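Long-range contacts in glutamine cyclotransferase (Xanthomonas campestris, PDB 3MBR), which probably catalyses the cyclisation of N-terminal glutamine residues of peptides to pyroglutamate, and binds a calcium ion: residues S44-D49 against L56-V61; A124-L129 against I140-G145; D150-L155 against A164-T169. The protein carries 1 engineered substitution. All coordinates share one frame; numbering follows the deposited sequence.

Contact 1: residues S44-D49 against L56-V61; sequences SVRKVD and LQRAEV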
loop_
_atom_site.group_PDB
_atom_site.type_symbol
_atom_site.label_atom_id
_atom_site.label_comp_id
_atom_site.label_asym_id
_atom_site.label_seq_id
_atom_site.Cartn_x
_atom_site.Cartn_y
_atom_site.Cartn_z
ATOM N N SER A 44 -8.813 2.726 -11.652
ATOM C CA SER A 44 -8.130 1.745 -12.473
ATOM C C SER A 44 -7.147 0.950 -11.682
ATOM O O SER A 44 -6.703 1.333 -10.585
ATOM C CB SER A 44 -7.319 2.477 -13.613
ATOM O OG SER A 44 -6.094 3.061 -13.238
ATOM N N VAL A 45 -6.717 -0.153 -12.262
ATOM C CA VAL A 45 -5.534 -0.898 -11.802
ATOM C C VAL A 45 -4.560 -0.902 -12.958
ATOM O O VAL A 45 -4.945 -1.264 -14.088
ATOM C CB VAL A 45 -5.919 -2.329 -11.472
ATOM C CG1 VAL A 45 -4.721 -3.117 -11.022
ATOM C CG2 VAL A 45 -6.939 -2.314 -10.278
ATOM N N ARG A 46 -3.334 -0.501 -12.709
ATOM C CA ARG A 46 -2.361 -0.281 -13.809
ATOM C C ARG A 46 -1.201 -1.239 -13.595
ATOM O O ARG A 46 -0.738 -1.396 -12.453
ATOM C CB ARG A 46 -1.726 1.112 -13.754
ATOM C CG ARG A 46 -2.747 2.266 -13.892
ATOM C CD ARG A 46 -2.022 3.560 -13.595
ATOM N NE ARG A 46 -2.940 4.662 -13.770
ATOM C CZ ARG A 46 -2.514 5.895 -14.094
ATOM N NH1 ARG A 46 -1.186 6.161 -14.169
ATOM N NH2 ARG A 46 -3.399 6.861 -14.300
ATOM N N LYS A 47 -0.704 -1.847 -14.675
ATOM C CA LYS A 47 0.569 -2.546 -14.661
ATOM C C LYS A 47 1.575 -1.584 -15.274
ATOM O O LYS A 47 1.342 -1.133 -16.396
ATOM C CB LYS A 47 0.490 -3.813 -15.489
ATOM C CG LYS A 47 1.846 -4.543 -15.566
ATOM C CD LYS A 47 1.655 -5.785 -16.546
ATOM C CE LYS A 47 2.850 -6.563 -16.704
ATOM N NZ LYS A 47 2.572 -7.632 -17.750
ATOM N N VAL A 48 2.636 -1.304 -14.561
ATOM C CA VAL A 48 3.533 -0.164 -14.896
ATOM C C VAL A 48 4.958 -0.617 -15.007
ATOM O O VAL A 48 5.447 -1.419 -14.220
ATOM C CB VAL A 48 3.370 0.988 -13.857
ATOM C CG1 VAL A 48 4.313 2.155 -14.145
ATOM C CG2 VAL A 48 1.914 1.421 -13.702
ATOM N N ASP A 49 5.596 -0.150 -16.047
ATOM C CA ASP A 49 7.036 -0.368 -16.238
ATOM C C ASP A 49 7.813 0.516 -15.245
ATOM O O ASP A 49 7.689 1.738 -15.215
ATOM C CB ASP A 49 7.431 -0.000 -17.678
ATOM C CG ASP A 49 8.870 -0.232 -17.932
ATOM O OD1 ASP A 49 9.650 0.737 -18.061
ATOM O OD2 ASP A 49 9.259 -1.419 -17.866
ATOM N N LEU A 56 1.634 -0.331 -18.985
ATOM C CA LEU A 56 1.694 -1.497 -19.938
ATOM C C LEU A 56 0.309 -2.125 -20.159
ATOM O O LEU A 56 0.021 -2.669 -21.227
ATOM C CB LEU A 56 2.675 -2.545 -19.389
ATOM C CG LEU A 56 4.072 -1.960 -19.121
ATOM C CD1 LEU A 56 4.950 -3.010 -18.445
ATOM C CD2 LEU A 56 4.687 -1.608 -20.441
ATOM N N GLN A 57 -0.529 -2.094 -19.120
ATOM C CA GLN A 57 -1.835 -2.729 -19.154
ATOM C C GLN A 57 -2.685 -2.032 -18.095
ATOM O O GLN A 57 -2.133 -1.532 -17.097
ATOM C CB GLN A 57 -1.614 -4.184 -18.792
ATOM C CG GLN A 57 -2.631 -5.130 -19.301
ATOM C CD GLN A 57 -2.350 -6.546 -18.845
ATOM O OE1 GLN A 57 -1.337 -6.841 -18.193
ATOM N NE2 GLN A 57 -3.271 -7.400 -19.110
ATOM N N ARG A 58 -4.010 -2.005 -18.252
ATOM C CA ARG A 58 -4.873 -1.402 -17.232
ATOM C C ARG A 58 -6.247 -2.036 -17.270
ATOM O O ARG A 58 -6.728 -2.561 -18.310
ATOM C CB ARG A 58 -4.981 0.104 -17.378
ATOM C CG ARG A 58 -5.704 0.622 -18.546
ATOM C CD ARG A 58 -6.320 1.943 -18.092
ATOM N NE ARG A 58 -5.399 3.065 -18.131
ATOM C CZ ARG A 58 -5.513 4.154 -17.369
ATOM N NH1 ARG A 58 -6.504 4.235 -16.479
ATOM N NH2 ARG A 58 -4.643 5.169 -17.492
ATOM N N ALA A 59 -6.886 -1.991 -16.138
ATOM C CA ALA A 59 -8.239 -2.471 -16.013
ATOM C C ALA A 59 -8.994 -1.346 -15.339
ATOM O O ALA A 59 -8.398 -0.627 -14.527
ATOM C CB ALA A 59 -8.211 -3.671 -15.118
ATOM N N GLU A 60 -10.261 -1.168 -15.690
ATOM C CA GLU A 60 -11.183 -0.246 -15.004
ATOM C C GLU A 60 -11.905 -1.006 -13.882
ATOM O O GLU A 60 -12.435 -2.130 -14.058
ATOM C CB GLU A 60 -12.096 0.423 -16.021
ATOM C CG GLU A 60 -11.258 1.223 -17.121
ATOM C CD GLU A 60 -10.109 2.157 -16.610
ATOM O OE1 GLU A 60 -10.250 2.965 -15.679
ATOM O OE2 GLU A 60 -9.047 2.125 -17.208
ATOM N N VAL A 61 -11.976 -0.379 -12.729
ATOM C CA VAL A 61 -12.694 -0.938 -11.586
ATOM C C VAL A 61 -14.197 -0.905 -11.868
ATOM O O VAL A 61 -14.694 0.073 -12.472
ATOM C CB VAL A 61 -12.408 -0.043 -10.404
ATOM C CG1 VAL A 61 -13.295 -0.374 -9.244
ATOM C CG2 VAL A 61 -10.930 -0.182 -10.042
#
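R46 and R58 stand side by side on one face of a beta hairpin, the third and fourth strands of a four-stranded beta-propeller blade. Both point the same way, their guanidinium planes turned 54° apart, and NH2 of R58 sits over one face of the R46 group, 3.8 Å from R46 NH2. So close a pair of like charges is probably eased by D18, which forms a salt bridge with R46. With its CG between the backbone N and the carbonyl carbon (chi1 69°) and further bends along the chain, R58 folds back toward S44, bringing NH1 within 3.5 Å of S44 CB. The S44 hydroxyl lies in plane at the edge of the R46 guanidinium and is hydrogen-bonded to T37.

On the other face, K47 and Q57 cross at a slant, both extended beyond CG. The aliphatic part of the lysine meets the amide oxygen, K47 CD lying 3.6 Å from Q57 OE1, while Q57 NE2 is bonded to A93 O. Two residues along on the same face, V45 and A59 form a hydrogen-bonded pair, and V45 packs against strands 76-81 and 86-91 of the next blade.

A classic beta bulge ends the ladder, with L56 and Q57 both facing K47. K47 N donates to Q57 O at 2.8 Å; K47 O receives L56 N at 2.7 Å and, weakly, Q57 N at 3.4 Å.

Contact 2: residues A124-L129 against I140-G145; sequences AVIRKL and IKVTAG
I126 and I140 are joined by a reciprocal pair of backbone hydrogen bonds, I126 N to I140 O at 2.8 Å and I140 N to I126 O at 2.9 Å. Beyond them, V142 N donates to A124 O over 2.9 Å, with an N-H...O angle of 180°. Between these rungs V125 and K141 form a non-hydrogen-bonded pair, where V125 CA lies 3.5 Å from I140 O, in a CA-H...O contact.

The ladder illustrates how a propeller blade is assembled: strands 125-129 and 136-144 are antiparallel neighbours joined as a hairpin. V142 lies where the second strand is interrupted, and its backbone is also bonded to L149, so the bonding passes on toward the short strand 147-148.

Packing differs on the two sides of the hairpin. On one side, I126 and I140 come together at their branch points, CB to CB 4.3 Å, and both rest on Y118 of the adjoining strand. I126 turns its CG1 anti to the carbonyl carbon (chi1 -62°) and runs on nearly straight to CD1, which reaches across to V142. There the packing is tight, I126 CD1 lying only 3.5 Å from V142 CG2, and V142 in turn touches V182 of the following blade. On the other side V125 CG2 approaches K141 CG at 4.3 Å, and the lysine chain, bent at chi2 (-77°) and again near its tip, doubles round until K141 NZ lies 3.7 Å from A124 CB.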
loop_
_atom_site.group_PDB
_atom_site.type_symbol
_atom_site.label_atom_id
_atom_site.label_comp_id
_atom_site.label_asym_id
_atom_site.label_seq_id
_atom_site.Cartn_x
_atom_site.Cartn_y
_atom_site.Cartn_z
ATOM N N ALA A 124 -7.089 1.035 13.913
ATOM C CA ALA A 124 -5.790 0.526 14.418
ATOM C C ALA A 124 -5.738 -1.003 14.386
ATOM O O ALA A 124 -4.735 -1.614 14.751
ATOM C CB ALA A 124 -5.436 1.082 15.836
ATOM N N VAL A 125 -6.843 -1.607 13.961
ATOM C CA VAL A 125 -6.868 -3.099 13.962
ATOM C C VAL A 125 -6.699 -3.583 12.499
ATOM O O VAL A 125 -7.627 -3.397 11.660
ATOM C CB VAL A 125 -8.188 -3.584 14.529
ATOM C CG1 VAL A 125 -8.295 -5.098 14.425
ATOM C CG2 VAL A 125 -8.305 -3.117 15.946
ATOM N N ILE A 126 -5.536 -4.137 12.178
ATOM C CA ILE A 126 -5.325 -4.790 10.868
ATOM C C ILE A 126 -5.927 -6.219 10.874
ATOM O O ILE A 126 -5.685 -7.030 11.799
ATOM C CB ILE A 126 -3.827 -4.929 10.631
ATOM C CG1 ILE A 126 -3.124 -3.564 10.570
ATOM C CG2 ILE A 126 -3.490 -5.780 9.392
ATOM C CD1 ILE A 126 -1.748 -3.665 10.546
ATOM N N ARG A 127 -6.709 -6.488 9.838
ATOM C CA ARG A 127 -7.374 -7.804 9.676
ATOM C C ARG A 127 -6.428 -8.763 8.938
ATOM O O ARG A 127 -5.835 -8.442 7.905
ATOM C CB ARG A 127 -8.668 -7.646 8.908
ATOM C CG ARG A 127 -9.626 -6.504 9.387
ATOM C CD ARG A 127 -10.850 -6.348 8.448
ATOM N NE ARG A 127 -11.700 -5.172 8.719
ATOM C CZ ARG A 127 -12.815 -4.804 8.061
ATOM N NH1 ARG A 127 -13.376 -5.551 7.100
ATOM N NH2 ARG A 127 -13.441 -3.650 8.409
ATOM N N LYS A 128 -6.373 -10.001 9.427
ATOM C CA LYS A 128 -5.594 -11.045 8.732
ATOM C C LYS A 128 -6.613 -11.956 8.025
ATOM O O LYS A 128 -7.530 -12.494 8.675
ATOM C CB LYS A 128 -4.768 -11.777 9.761
ATOM C CG LYS A 128 -3.729 -12.753 9.277
ATOM C CD LYS A 128 -2.925 -13.285 10.549
ATOM C CE LYS A 128 -1.740 -14.156 10.235
ATOM N NZ LYS A 128 -1.346 -15.044 11.430
ATOM N N LEU A 129 -6.469 -12.108 6.710
ATOM C CA LEU A 129 -7.488 -12.790 5.910
ATOM C C LEU A 129 -6.955 -14.035 5.264
ATOM O O LEU A 129 -5.781 -14.086 4.853
ATOM C CB LEU A 129 -7.994 -11.854 4.796
ATOM C CG LEU A 129 -8.446 -10.420 5.172
ATOM C CD1 LEU A 129 -8.888 -9.678 3.889
ATOM C CD2 LEU A 129 -9.562 -10.428 6.183
ATOM N N ILE A 140 -4.293 -7.908 14.126
ATOM C CA ILE A 140 -3.146 -7.313 14.793
ATOM C C ILE A 140 -3.609 -5.932 15.221
ATOM O O ILE A 140 -4.000 -5.082 14.361
ATOM C CB ILE A 140 -1.922 -7.128 13.840
ATOM C CG1 ILE A 140 -1.343 -8.496 13.396
ATOM C CG2 ILE A 140 -0.803 -6.297 14.538
ATOM C CD1 ILE A 140 -0.504 -8.420 12.111
ATOM N N LYS A 141 -3.532 -5.663 16.535
ATOM C CA LYS A 141 -3.783 -4.316 17.020
ATOM C C LYS A 141 -2.467 -3.580 17.055
ATOM O O LYS A 141 -1.543 -4.001 17.723
ATOM C CB LYS A 141 -4.366 -4.356 18.425
ATOM C CG LYS A 141 -5.070 -3.070 18.780
ATOM C CD LYS A 141 -4.152 -1.889 19.152
ATOM C CE LYS A 141 -4.940 -0.882 20.029
ATOM N NZ LYS A 141 -6.091 -0.279 19.254
ATOM N N VAL A 142 -2.373 -2.516 16.252
ATOM C CA VAL A 142 -1.132 -1.796 16.108
ATOM C C VAL A 142 -1.046 -0.691 17.161
ATOM O O VAL A 142 -1.941 0.111 17.327
ATOM C CB VAL A 142 -1.040 -1.207 14.724
ATOM C CG1 VAL A 142 0.327 -0.576 14.528
ATOM C CG2 VAL A 142 -1.258 -2.326 13.688
ATOM N N THR A 143 0.071 -0.671 17.827
ATOM C CA THR A 143 0.357 0.433 18.805
ATOM C C THR A 143 1.731 1.040 18.642
ATOM O O THR A 143 2.669 0.369 18.201
ATOM C CB THR A 143 0.170 -0.001 20.282
ATOM O OG1 THR A 143 1.025 -1.136 20.595
ATOM C CG2 THR A 143 -1.346 -0.341 20.547
ATOM N N ALA A 144 1.848 2.328 18.946
ATOM C CA ALA A 144 3.169 2.993 18.955
ATOM C C ALA A 144 3.375 3.645 20.290
ATOM O O ALA A 144 2.595 4.543 20.643
ATOM C CB ALA A 144 3.192 4.046 17.824
ATOM N N GLY A 145 4.378 3.148 21.005
ATOM C CA GLY A 145 4.637 3.533 22.400
ATOM C C GLY A 145 3.349 3.372 23.170
ATOM O O GLY A 145 3.103 4.175 24.101
#

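Contact 3: residues D150-L155 against A164-T169; sequences DNLNEL and ANVWLT. With CA (calcium ion), chain B.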
loop_
_atom_site.group_PDB
_atom_site.type_symbol
_atom_site.label_atom_id
_atom_site.label_comp_id
_atom_site.label_asym_id
_atom_site.label_seq_id
_atom_site.Cartn_x
_atom_site.Cartn_y
_atom_site.Cartn_z
ATOM N N ASP A 150 -4.052 4.451 13.978
ATOM C CA ASP A 150 -5.059 4.239 12.918
ATOM C C ASP A 150 -4.751 5.099 11.708
ATOM O O ASP A 150 -3.601 5.590 11.615
ATOM C CB ASP A 150 -6.453 4.514 13.533
ATOM C CG ASP A 150 -6.727 6.007 13.841
ATOM O OD1 ASP A 150 -7.785 6.251 14.524
ATOM O OD2 ASP A 150 -5.956 6.939 13.397
ATOM N N ASN A 151 -5.641 5.152 10.709
ATOM C CA ASN A 151 -5.391 5.924 9.484
ATOM C C ASN A 151 -4.146 5.441 8.805
ATOM O O ASN A 151 -3.389 6.227 8.275
ATOM C CB ASN A 151 -5.301 7.453 9.743
ATOM C CG ASN A 151 -6.628 8.082 9.768
ATOM O OD1 ASN A 151 -7.109 8.628 8.738
ATOM N ND2 ASN A 151 -7.237 8.068 10.909
ATOM N N LEU A 152 -4.174 4.174 8.453
ATOM C CA LEU A 152 -3.043 3.526 7.732
ATOM C C LEU A 152 -3.374 3.330 6.271
ATOM O O LEU A 152 -4.261 2.462 5.932
ATOM C CB LEU A 152 -2.724 2.244 8.387
ATOM C CG LEU A 152 -2.358 2.288 9.855
ATOM C CD1 LEU A 152 -2.090 0.941 10.512
ATOM C CD2 LEU A 152 -1.196 3.287 10.280
ATOM N N ASN A 153 -2.991 4.265 5.401
ATOM C CA ASN A 153 -3.630 4.347 4.084
ATOM C C ASN A 153 -2.838 3.379 3.114
ATOM O O ASN A 153 -3.278 3.217 1.927
ATOM C CB ASN A 153 -3.699 5.817 3.462
ATOM C CG ASN A 153 -2.303 6.337 2.994
ATOM O OD1 ASN A 153 -1.302 5.832 3.381
ATOM N ND2 ASN A 153 -2.260 7.334 2.169
ATOM N N GLU A 154 -1.684 2.774 3.534
ATOM C CA GLU A 154 -1.016 1.806 2.639
ATOM C C GLU A 154 -0.196 0.852 3.450
ATOM O O GLU A 154 0.376 1.247 4.495
ATOM C CB GLU A 154 -0.115 2.612 1.658
ATOM C CG GLU A 154 0.848 1.798 0.760
ATOM C CD GLU A 154 0.258 0.770 -0.223
ATOM O OE1 GLU A 154 0.993 0.325 -1.138
ATOM O OE2 GLU A 154 -0.906 0.312 0.023
ATOM N N LEU A 155 -0.119 -0.402 2.977
ATOM C CA LEU A 155 0.653 -1.453 3.672
ATOM C C LEU A 155 1.626 -2.112 2.720
ATOM O O LEU A 155 1.383 -2.144 1.461
ATOM C CB LEU A 155 -0.317 -2.577 4.098
ATOM C CG LEU A 155 -1.372 -2.164 5.167
ATOM C CD1 LEU A 155 -2.264 -3.380 5.484
ATOM C CD2 LEU A 155 -0.772 -1.613 6.424
ATOM N N ALA A 164 3.533 0.288 7.292
ATOM C CA ALA A 164 2.231 0.971 7.112
ATOM C C ALA A 164 2.458 2.460 7.029
ATOM O O ALA A 164 3.127 3.051 7.897
ATOM C CB ALA A 164 1.326 0.671 8.341
ATOM N N ASN A 165 1.918 3.066 5.975
ATOM C CA ASN A 165 1.965 4.538 5.925
ATOM C C ASN A 165 0.956 5.187 6.833
ATOM O O ASN A 165 -0.202 4.740 6.874
ATOM C CB ASN A 165 1.657 5.015 4.500
ATOM C CG ASN A 165 2.004 6.463 4.294
ATOM O OD1 ASN A 165 3.180 6.845 4.413
ATOM N ND2 ASN A 165 1.008 7.292 3.942
ATOM N N VAL A 166 1.396 6.242 7.547
ATOM C CA VAL A 166 0.586 7.046 8.440
ATOM C C VAL A 166 0.600 8.489 7.752
ATOM O O VAL A 166 1.511 9.396 7.931
ATOM C CB VAL A 166 1.337 7.235 9.786
ATOM C CG1 VAL A 166 0.401 7.844 10.698
ATOM C CG2 VAL A 166 1.843 5.873 10.349
ATOM N N TRP A 167 -0.324 8.692 6.873
ATOM C CA TRP A 167 -0.322 9.902 6.100
ATOM C C TRP A 167 -0.432 11.135 6.886
ATOM O O TRP A 167 -0.020 12.153 6.403
ATOM C CB TRP A 167 -1.465 9.900 5.038
ATOM C CG TRP A 167 -2.946 9.996 5.644
ATOM C CD1 TRP A 167 -3.805 8.949 6.086
ATOM C CD2 TRP A 167 -3.715 11.228 5.792
ATOM N NE1 TRP A 167 -5.058 9.499 6.479
ATOM C CE2 TRP A 167 -4.984 10.882 6.361
ATOM C CE3 TRP A 167 -3.400 12.599 5.581
ATOM C CZ2 TRP A 167 -5.948 11.851 6.617
ATOM C CZ3 TRP A 167 -4.419 13.578 5.835
ATOM C CH2 TRP A 167 -5.605 13.207 6.343
ATOM N N LEU A 168 -1.073 11.102 8.059
ATOM C CA LEU A 168 -1.211 12.364 8.682
ATOM C C LEU A 168 0.068 12.778 9.402
ATOM O O LEU A 168 0.191 13.958 9.766
ATOM C CB LEU A 168 -2.484 12.545 9.499
ATOM C CG LEU A 168 -2.590 11.543 10.521
ATOM C CD1 LEU A 168 -1.959 12.220 11.661
ATOM C CD2 LEU A 168 -4.200 11.298 10.639
ATOM N N THR A 169 1.030 11.863 9.505
ATOM C CA THR A 169 2.307 12.311 10.071
ATOM C C THR A 169 3.465 12.194 9.051
ATOM O O THR A 169 4.592 12.621 9.410
ATOM C CB THR A 169 2.760 11.483 11.296
ATOM O OG1 THR A 169 4.095 11.873 11.620
ATOM C CG2 THR A 169 2.861 10.108 10.931
HETATM CA CA CA B . 1.880 -2.000 -1.008
HETATM O O HOH W 1 -2.239 8.681 9.349
HETATM O O HOH W 2 0.059 -3.574 -1.310
#
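N153 and N165 supply the short side-chain bond of this hairpin, which joins the first two strands of a propeller blade. N165 ND2 donates to N153 OD1 at 2.8 Å. The acceptor lies in the plane of the N165 amide, but the donor is tilted out of the N153 carbonyl plane. N153 holds its CG between the backbone N and the carbonyl carbon (chi1 72°), which swings the amide across to N165; its ND2 is bonded to L206 O, so both ends of the amide are engaged.

A second, more bent bond joins W167 NE1 to N151 OD1 (3.2 Å, N-H...O 139°). The asparagine oxygen sits at the indole edge, the amide and ring planes being 62° apart, while N151 ND2 meets D150 OD2 from above the carboxylate plane.

Among backbone groups, N165 N donates to E154 O at 2.8 Å, and N153 N makes only a weak bond to N165 O. Water 1 bridges the segments where the strand pairing gives out, donating to N151 O and accepting from L168 N.

The apolar contacts gather round A164, whose CB lies 3.6 Å from L155 CD2 and 4.1 Å from L152 CD1. L152 and V166 run side by side.

Calcium is bound by E154 OE1 and L155 O, each at 2.5 Å, and by water 2; L26 O, I209 O and E156 OE2 complete the six ligands. L155 N also makes a weak bond to E154 OE2. Consecutive residues thus offer the metal a carboxylate and a carbonyl oxygen, and because E154 O is tied to N165 N, the pairing of the hairpin probably helps to hold both ligands in position.

How the contacts relate
From the N terminus, contact 1 comes first, closing a short hairpin turn between 44-49 and 56-61 at the outer side of its blade. Contact 2 follows in a later blade, closing the connection from 124-129 to 140-145, and contact 3 closes the hairpin between 150-155 and 164-169 in the next. The three loops run in series; none encloses or crosses another. Contacts 2 and 3 touch, A124 N lying 3.6 Å from D150 CB, so loops of adjacent blades pack together there. Contact 1 lies on the opposite side of the chain's centre, its centre about 24 Å from that of contact 3. Of the three, contact 3 alone supplies calcium ligands, though L26, from the blade of contact 1, adds another.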